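Local coordinates for hypothetical protein Atu1826 (Agrobacterium tumefaciens, PDB 2I3D) that is of unknown function but has the alpha/beta hydrolase fold and is probably a serine hydrolase related to the S15 family of X-Pro dipeptidyl-peptidases, at residues L71-L74 and F75-R78; E224-D227 and Y228-R232. All coordinates share one frame; numbering follows the deposited sequence.

Interaction 1 (L71-L74 and F75-R78); sequences LFYL and FQKR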
ATOM      1  N   LEU B  71       7.139  -1.947   8.744  1.00 12.61           N
ATOM      2  CA  LEU B  71       7.559  -1.375  10.013  1.00 12.51           C
ATOM      3  C   LEU B  71       7.185  -2.325  11.152  1.00 12.87           C
ATOM      4  O   LEU B  71       7.987  -2.582  12.048  1.00 13.16           O
ATOM      5  CB  LEU B  71       6.910  -0.001  10.249  1.00 11.98           C
ATOM      6  CG  LEU B  71       7.467   1.148   9.374  1.00 11.24           C
ATOM      7  CD1 LEU B  71       6.512   2.339   9.312  1.00 14.61           C
ATOM      8  CD2 LEU B  71       8.892   1.591   9.905  1.00 12.60           C
ATOM      9  N   PHE B  72       5.928  -2.797  11.134  1.00 13.50           N
ATOM     10  CA  PHE B  72       5.503  -3.795  12.106  1.00 13.64           C
ATOM     11  C   PHE B  72       6.496  -4.976  12.156  1.00 14.04           C
ATOM     12  O   PHE B  72       6.976  -5.373  13.240  1.00 14.48           O
ATOM     13  CB  PHE B  72       4.107  -4.263  11.729  1.00 14.00           C
ATOM     14  CG  PHE B  72       3.543  -5.313  12.637  1.00 16.12           C
ATOM     15  CD1 PHE B  72       2.623  -4.963  13.633  1.00 17.04           C
ATOM     16  CD2 PHE B  72       3.876  -6.667  12.457  1.00 16.45           C
ATOM     17  CE1 PHE B  72       2.044  -5.952  14.459  1.00 17.77           C
ATOM     18  CE2 PHE B  72       3.311  -7.665  13.262  1.00 18.26           C
ATOM     19  CZ  PHE B  72       2.391  -7.309  14.279  1.00 17.14           C
ATOM     20  N   TYR B  73       6.807  -5.542  10.986  1.00 14.41           N
ATOM     21  CA  TYR B  73       7.689  -6.702  10.929  1.00 16.59           C
ATOM     22  C   TYR B  73       9.109  -6.397  11.457  1.00 15.71           C
ATOM     23  O   TYR B  73       9.699  -7.231  12.144  1.00 14.94           O
ATOM     24  CB  TYR B  73       7.752  -7.199   9.491  1.00 19.04           C
ATOM     25  CG  TYR B  73       8.446  -8.519   9.317  1.00 23.42           C
ATOM     26  CD1 TYR B  73       7.884  -9.704   9.806  1.00 26.79           C
ATOM     27  CD2 TYR B  73       9.656  -8.583   8.651  1.00 28.67           C
ATOM     28  CE1 TYR B  73       8.542 -10.935   9.632  1.00 27.50           C
ATOM     29  CE2 TYR B  73      10.321  -9.797   8.479  1.00 29.79           C
ATOM     30  CZ  TYR B  73       9.760 -10.949   8.977  1.00 27.38           C
ATOM     31  OH  TYR B  73      10.459 -12.117   8.753  1.00 28.77           O
ATOM     32  N   LEU B  74       9.639  -5.195  11.177  1.00 13.55           N
ATOM     33  CA  LEU B  74      10.925  -4.764  11.733  1.00 13.89           C
ATOM     34  C   LEU B  74      10.960  -4.844  13.261  1.00 14.25           C
ATOM     35  O   LEU B  74      11.895  -5.435  13.865  1.00 15.01           O
ATOM     36  CB  LEU B  74      11.213  -3.326  11.290  1.00 13.15           C
ATOM     37  CG  LEU B  74      12.478  -2.726  11.918  1.00 13.67           C
ATOM     38  CD1 LEU B  74      13.707  -3.656  11.699  1.00 15.96           C
ATOM     39  CD2 LEU B  74      12.707  -1.331  11.247  1.00 15.95           C
ATOM     40  N   PHE B  75       9.983  -4.222  13.900  1.00 13.91           N
ATOM     41  CA  PHE B  75       9.967  -4.247  15.361  1.00 14.23           C
ATOM     42  C   PHE B  75       9.757  -5.660  15.903  1.00 16.92           C
ATOM     43  O   PHE B  75      10.398  -6.047  16.886  1.00 18.05           O
ATOM     44  CB  PHE B  75       8.940  -3.261  15.900  1.00 13.32           C
ATOM     45  CG  PHE B  75       9.388  -1.827  15.789  1.00 12.65           C
ATOM     46  CD1 PHE B  75      10.205  -1.248  16.790  1.00 11.63           C
ATOM     47  CD2 PHE B  75       9.052  -1.049  14.653  1.00 12.23           C
ATOM     48  CE1 PHE B  75      10.638   0.110  16.680  1.00  9.64           C
ATOM     49  CE2 PHE B  75       9.479   0.322  14.523  1.00 12.16           C
ATOM     50  CZ  PHE B  75      10.292   0.896  15.525  1.00 12.04           C
ATOM     51  N   GLN B  76       8.884  -6.406  15.244  1.00 17.95           N
ATOM     52  CA  GLN B  76       8.605  -7.809  15.583  0.70 20.53           C
ATOM     53  C   GLN B  76       9.910  -8.586  15.641  1.00 20.15           C
ATOM     54  O   GLN B  76      10.249  -9.259  16.625  1.00 20.63           O
ATOM     55  CB  GLN B  76       7.706  -8.452  14.493  0.70 20.74           C
ATOM     56  CG  GLN B  76       7.382  -9.936  14.787  0.70 22.94           C
ATOM     57  CD  GLN B  76       6.364 -10.564  13.845  0.70 22.92           C
ATOM     58  OE1 GLN B  76       5.742  -9.909  13.010  0.70 23.55           O
ATOM     59  NE2 GLN B  76       6.185 -11.872  13.997  0.70 26.40           N
ATOM     60  N   LYS B  77      10.650  -8.504  14.540  1.00 20.53           N
ATOM     61  CA  LYS B  77      11.898  -9.249  14.414  1.00 22.30           C
ATOM     62  C   LYS B  77      12.944  -8.831  15.442  1.00 21.48           C
ATOM     63  O   LYS B  77      13.833  -9.629  15.726  1.00 22.68           O
ATOM     64  CB  LYS B  77      12.523  -9.078  13.035  1.00 21.64           C
ATOM     65  CG  LYS B  77      11.798  -9.689  11.863  1.00 26.25           C
ATOM     66  CD  LYS B  77      12.663  -9.425  10.579  1.00 27.28           C
ATOM     67  CE  LYS B  77      12.804  -7.900  10.307  1.00 31.19           C
ATOM     68  NZ  LYS B  77      14.090  -7.418   9.684  1.00 32.61           N
ATOM     69  N   ARG B  78      12.871  -7.595  15.957  1.00 20.43           N
ATOM     70  CA  ARG B  78      13.836  -7.121  16.963  1.00 20.53           C
ATOM     71  C   ARG B  78      13.366  -7.337  18.430  1.00 20.95           C
ATOM     72  O   ARG B  78      13.922  -6.742  19.375  1.00 21.99           O
ATOM     73  CB  ARG B  78      14.233  -5.663  16.704  1.00 20.59           C
ATOM     74  CG  ARG B  78      15.009  -5.460  15.410  1.00 21.61           C
ATOM     75  CD  ARG B  78      16.195  -6.394  15.273  1.00 25.75           C
ATOM     76  NE  ARG B  78      16.995  -6.028  14.104  1.00 30.09           N
ATOM     77  CZ  ARG B  78      16.891  -6.556  12.881  1.00 32.17           C
ATOM     78  NH1 ARG B  78      16.027  -7.535  12.638  1.00 34.68           N
ATOM     79  NH2 ARG B  78      17.672  -6.098  11.892  1.00 32.61           N
TER
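Tyr73 and Lys77, one helical turn apart near the end of helix 66-77, make the clearest side-chain contact here, a CH-pi interaction. Lys77 CG lies over one face of the tyrosine ring, 3.8 Å from its centroid and offset toward the rim. The extended chi2 carries Lys77 CD to 3.2 Å from Tyr73 CE2, and the bend at chi3 then keeps CE along the ring. The ring is available to it because Tyr73 holds its CG trans to the backbone N (chi1 -171°), beside the carbonyl carbon. In the conformer modelled, Gln76 OE1 comes 3.3 Å from Phe72 CE2, oblique to the ring.

Backbone bonds run from Phe75 N to Leu71 O, Gln76 N to Phe72 O and Lys77 N to Tyr73 O, the last 2.9 Å long. The series fades at Arg78, the first residue to leave helical geometry, whose N reaches Leu74 O only weakly (135° at the hydrogen).

Apolar side chains occupy the inward side of this helix, which belongs to the beta-alpha-beta unit of strands 49-53 and 81-85. Leu71 and Phe75 rest on Ile52 and Met150, while Leu74 packs against Cys225 and Leu229 of helix 218-233 and places CD1 over one face of the Arg78 guanidinium, itself salt-bridged to Asp230 and Glu226. The chemistry is thus amphipathic: leucine and phenylalanine suit the side facing the sheet and helix 218-233, whereas Lys77 lends methylenes to a ring and its ammonium makes a long, weak ion pair with Glu226.

Interaction 2 (E224-D227 and Y228-R232); sequences ECED and YLDRR
With chi1 at -179° the Glu226 side chain leaves trans to its backbone N and runs on extended, while Asp230, at chi1 -78°, turns its carboxylate back beside its own N. These torsions bring the two acids side by side, pointing the same way, at an i to i+4 spacing on helix 218-233, which follows the last strand of the alpha/beta hydrolase sheet. Glu226 CG approaches Asp230 OD2 to 3.8 Å, and the carboxylate planes are turned 43° apart.

Glu226 OE2 and Asp230 OD2 are 4.5 Å apart, a pairing of like charges that would be costly alone. Arg78 offsets it by forming salt bridges to both acids, and its positive charge probably favours their ionised forms. A water donates to Asp230 OD2 at 2.6 Å and, in the Asp227 conformer modelled, to Asp227 OD1 at 3.2 Å. The backbone bond from Asp230 N to Glu226 O (2.9 Å) fixes the spacing of the acids; that from Arg231 N to Asp227 O continues the ladder.

The buried residues look elsewhere: Cys225 meets Leu172, and Leu229 packs on Phe75 and Trp125. Tyr228 is buried too, and tyrosine suits the place because its apolar ring lies against Leu172 and Trp125 while Arg232 satisfies its hydroxyl. Arg232 bends around that ring, with CG 3.4 Å above the plane of one face, and its NH1 donates to Tyr228 OH at 2.9 Å, the hydroxyl oxygen lying in the guanidinium plane.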
ATOM      1  N   GLU B 224      16.989   1.624   5.756  1.00 11.51           N
ATOM      2  CA  GLU B 224      17.357   2.774   6.600  1.00 11.96           C
ATOM      3  C   GLU B 224      16.669   2.679   7.953  1.00 11.12           C
ATOM      4  O   GLU B 224      17.311   2.927   8.979  1.00 11.49           O
ATOM      5  CB  GLU B 224      16.984   4.081   5.912  1.00 13.18           C
ATOM      6  CG  GLU B 224      17.814   4.367   4.617  1.00 15.40           C
ATOM      7  CD  GLU B 224      19.229   4.877   4.868  1.00 20.12           C
ATOM      8  OE1 GLU B 224      19.656   5.054   6.030  1.00 23.78           O
ATOM      9  OE2 GLU B 224      19.906   5.146   3.854  1.00 25.49           O
ATOM     10  N   CYS B 225      15.381   2.308   7.960  1.00 10.63           N
ATOM     11  CA  CYS B 225      14.674   2.080   9.249  1.00 10.18           C
ATOM     12  C   CYS B 225      15.341   0.958  10.095  1.00 10.80           C
ATOM     13  O   CYS B 225      15.538   1.114  11.289  1.00 10.65           O
ATOM     14  CB  CYS B 225      13.204   1.749   8.991  1.00 10.73           C
ATOM     15  SG  CYS B 225      12.325   3.177   8.290  1.00 12.20           S
ATOM     16  N   GLU B 226      15.686  -0.156   9.439  1.00 11.27           N
ATOM     17  CA  GLU B 226      16.372  -1.263  10.110  1.00 11.90           C
ATOM     18  C   GLU B 226      17.721  -0.830  10.729  1.00 12.12           C
ATOM     19  O   GLU B 226      17.965  -1.058  11.911  1.00 14.41           O
ATOM     20  CB  GLU B 226      16.550  -2.430   9.140  1.00 12.90           C
ATOM     21  CG  GLU B 226      17.210  -3.615   9.722  1.00 17.77           C
ATOM     22  CD  GLU B 226      17.411  -4.720   8.661  1.00 23.88           C
ATOM     23  OE1 GLU B 226      17.582  -4.401   7.437  1.00 26.06           O
ATOM     24  OE2 GLU B 226      17.397  -5.906   9.068  1.00 26.68           O
ATOM     25  N   ASP B 227      18.536  -0.145   9.931  1.00 12.32           N
ATOM     26  CA  ASP B 227      19.851   0.335  10.382  0.70 12.72           C
ATOM     27  C   ASP B 227      19.678   1.276  11.551  1.00 12.20           C
ATOM     28  O   ASP B 227      20.422   1.195  12.525  1.00 13.30           O
ATOM     29  CB  ASP B 227      20.607   1.054   9.262  0.70 13.26           C
ATOM     30  CG  ASP B 227      20.994   0.139   8.110  0.70 14.30           C
ATOM     31  OD1 ASP B 227      20.891  -1.101   8.236  0.70 16.86           O
ATOM     32  OD2 ASP B 227      21.409   0.671   7.069  0.70 16.65           O
ATOM     33  N   TYR B 228      18.670   2.139  11.484  1.00 11.86           N
ATOM     34  CA  TYR B 228      18.477   3.112  12.564  1.00 11.01           C
ATOM     35  C   TYR B 228      18.122   2.360  13.880  1.00 10.68           C
ATOM     36  O   TYR B 228      18.646   2.637  14.960  1.00 10.38           O
ATOM     37  CB  TYR B 228      17.361   4.106  12.213  1.00 11.80           C
ATOM     38  CG  TYR B 228      17.179   5.114  13.317  1.00 10.24           C
ATOM     39  CD1 TYR B 228      18.169   6.103  13.541  1.00  9.97           C
ATOM     40  CD2 TYR B 228      16.072   5.035  14.177  1.00 10.10           C
ATOM     41  CE1 TYR B 228      18.028   7.031  14.564  1.00 10.40           C
ATOM     42  CE2 TYR B 228      15.910   5.921  15.230  1.00  9.29           C
ATOM     43  CZ  TYR B 228      16.897   6.911  15.437  1.00  8.91           C
ATOM     44  OH  TYR B 228      16.732   7.773  16.490  1.00 10.57           O
ATOM     45  N   LEU B 229      17.195   1.426  13.796  1.00 10.84           N
ATOM     46  CA  LEU B 229      16.753   0.736  15.016  1.00 11.26           C
ATOM     47  C   LEU B 229      17.911  -0.091  15.583  1.00 11.57           C
ATOM     48  O   LEU B 229      18.134  -0.116  16.799  1.00 12.22           O
ATOM     49  CB  LEU B 229      15.537  -0.136  14.691  1.00 11.62           C
ATOM     50  CG  LEU B 229      14.984  -0.927  15.878  1.00 13.00           C
ATOM     51  CD1 LEU B 229      14.530   0.047  16.944  1.00 10.38           C
ATOM     52  CD2 LEU B 229      13.810  -1.803  15.375  1.00 12.67           C
ATOM     53  N   ASP B 230      18.667  -0.736  14.700  1.00 11.77           N
ATOM     54  CA  ASP B 230      19.822  -1.525  15.129  1.00 12.90           C
ATOM     55  C   ASP B 230      20.862  -0.679  15.829  1.00 12.38           C
ATOM     56  O   ASP B 230      21.375  -1.065  16.909  1.00 13.42           O
ATOM     57  CB  ASP B 230      20.407  -2.297  13.939  1.00 14.42           C
ATOM     58  CG  ASP B 230      19.575  -3.533  13.612  1.00 16.77           C
ATOM     59  OD1 ASP B 230      18.731  -3.955  14.468  1.00 19.54           O
ATOM     60  OD2 ASP B 230      19.739  -4.082  12.510  1.00 21.54           O
ATOM     61  N   ARG B 231      21.147   0.490  15.252  1.00 10.92           N
ATOM     62  CA  ARG B 231      22.077   1.395  15.928  1.00 11.11           C
ATOM     63  C   ARG B 231      21.539   1.869  17.279  1.00 11.68           C
ATOM     64  O   ARG B 231      22.268   1.865  18.292  1.00 12.90           O
ATOM     65  CB  ARG B 231      22.485   2.546  15.011  1.00 11.98           C
ATOM     66  CG  ARG B 231      23.420   2.042  13.908  1.00 10.97           C
ATOM     67  CD  ARG B 231      23.790   3.136  12.897  1.00 13.29           C
ATOM     68  NE  ARG B 231      24.745   4.122  13.426  1.00 11.89           N
ATOM     69  CZ  ARG B 231      25.093   5.215  12.763  1.00 14.46           C
ATOM     70  NH1 ARG B 231      24.603   5.437  11.507  1.00 14.64           N
ATOM     71  NH2 ARG B 231      25.991   6.050  13.314  1.00 11.35           N
ATOM     72  N   ARG B 232      20.252   2.225  17.326  1.00 10.88           N
ATOM     73  CA  ARG B 232      19.662   2.693  18.600  1.00  9.96           C
ATOM     74  C   ARG B 232      19.699   1.555  19.614  1.00 11.28           C
ATOM     75  O   ARG B 232      19.998   1.807  20.776  1.00 13.40           O
ATOM     76  CB  ARG B 232      18.215   3.188  18.359  1.00 10.60           C
ATOM     77  CG  ARG B 232      18.121   4.567  17.681  1.00 10.56           C
ATOM     78  CD  ARG B 232      18.418   5.707  18.659  1.00 11.89           C
ATOM     79  NE  ARG B 232      17.627   5.644  19.908  1.00 13.29           N
ATOM     80  CZ  ARG B 232      16.446   6.264  20.102  1.00 12.70           C
ATOM     81  NH1 ARG B 232      15.849   6.948  19.121  1.00 11.93           N
ATOM     82  NH2 ARG B 232      15.833   6.166  21.272  1.00 12.83           N
TER
HETATM   83  O   HOH W   1      21.403  -3.072  10.729  1.00 32.65           O

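Overall arrangement
Interactions 1 and 2 are roughly two-turn parts of two helices, 66-77 (with Arg78, which ends it) and 218-233, that pack against each other; the centres of the two interactions are about 11 Å apart. Each has a buried side, Leu71, Phe72, Leu74 and Phe75 in the first and Cys225, Tyr228 and Leu229 in the second, and an exposed one, with Lys77 in the first and Asp227 and Arg231 in the second. Leu74 CD2 packs on the backbone of helix 218-233, 3.7 Å from Cys225 C, and the salt bridges of Arg78 join the helices beside it. Residues 71-78 pair a ring with lysine methylenes, whereas residues 224-232 gather carboxylates. The first helix connects strands 49-53 and 81-85; the second follows the edge strand 202-207.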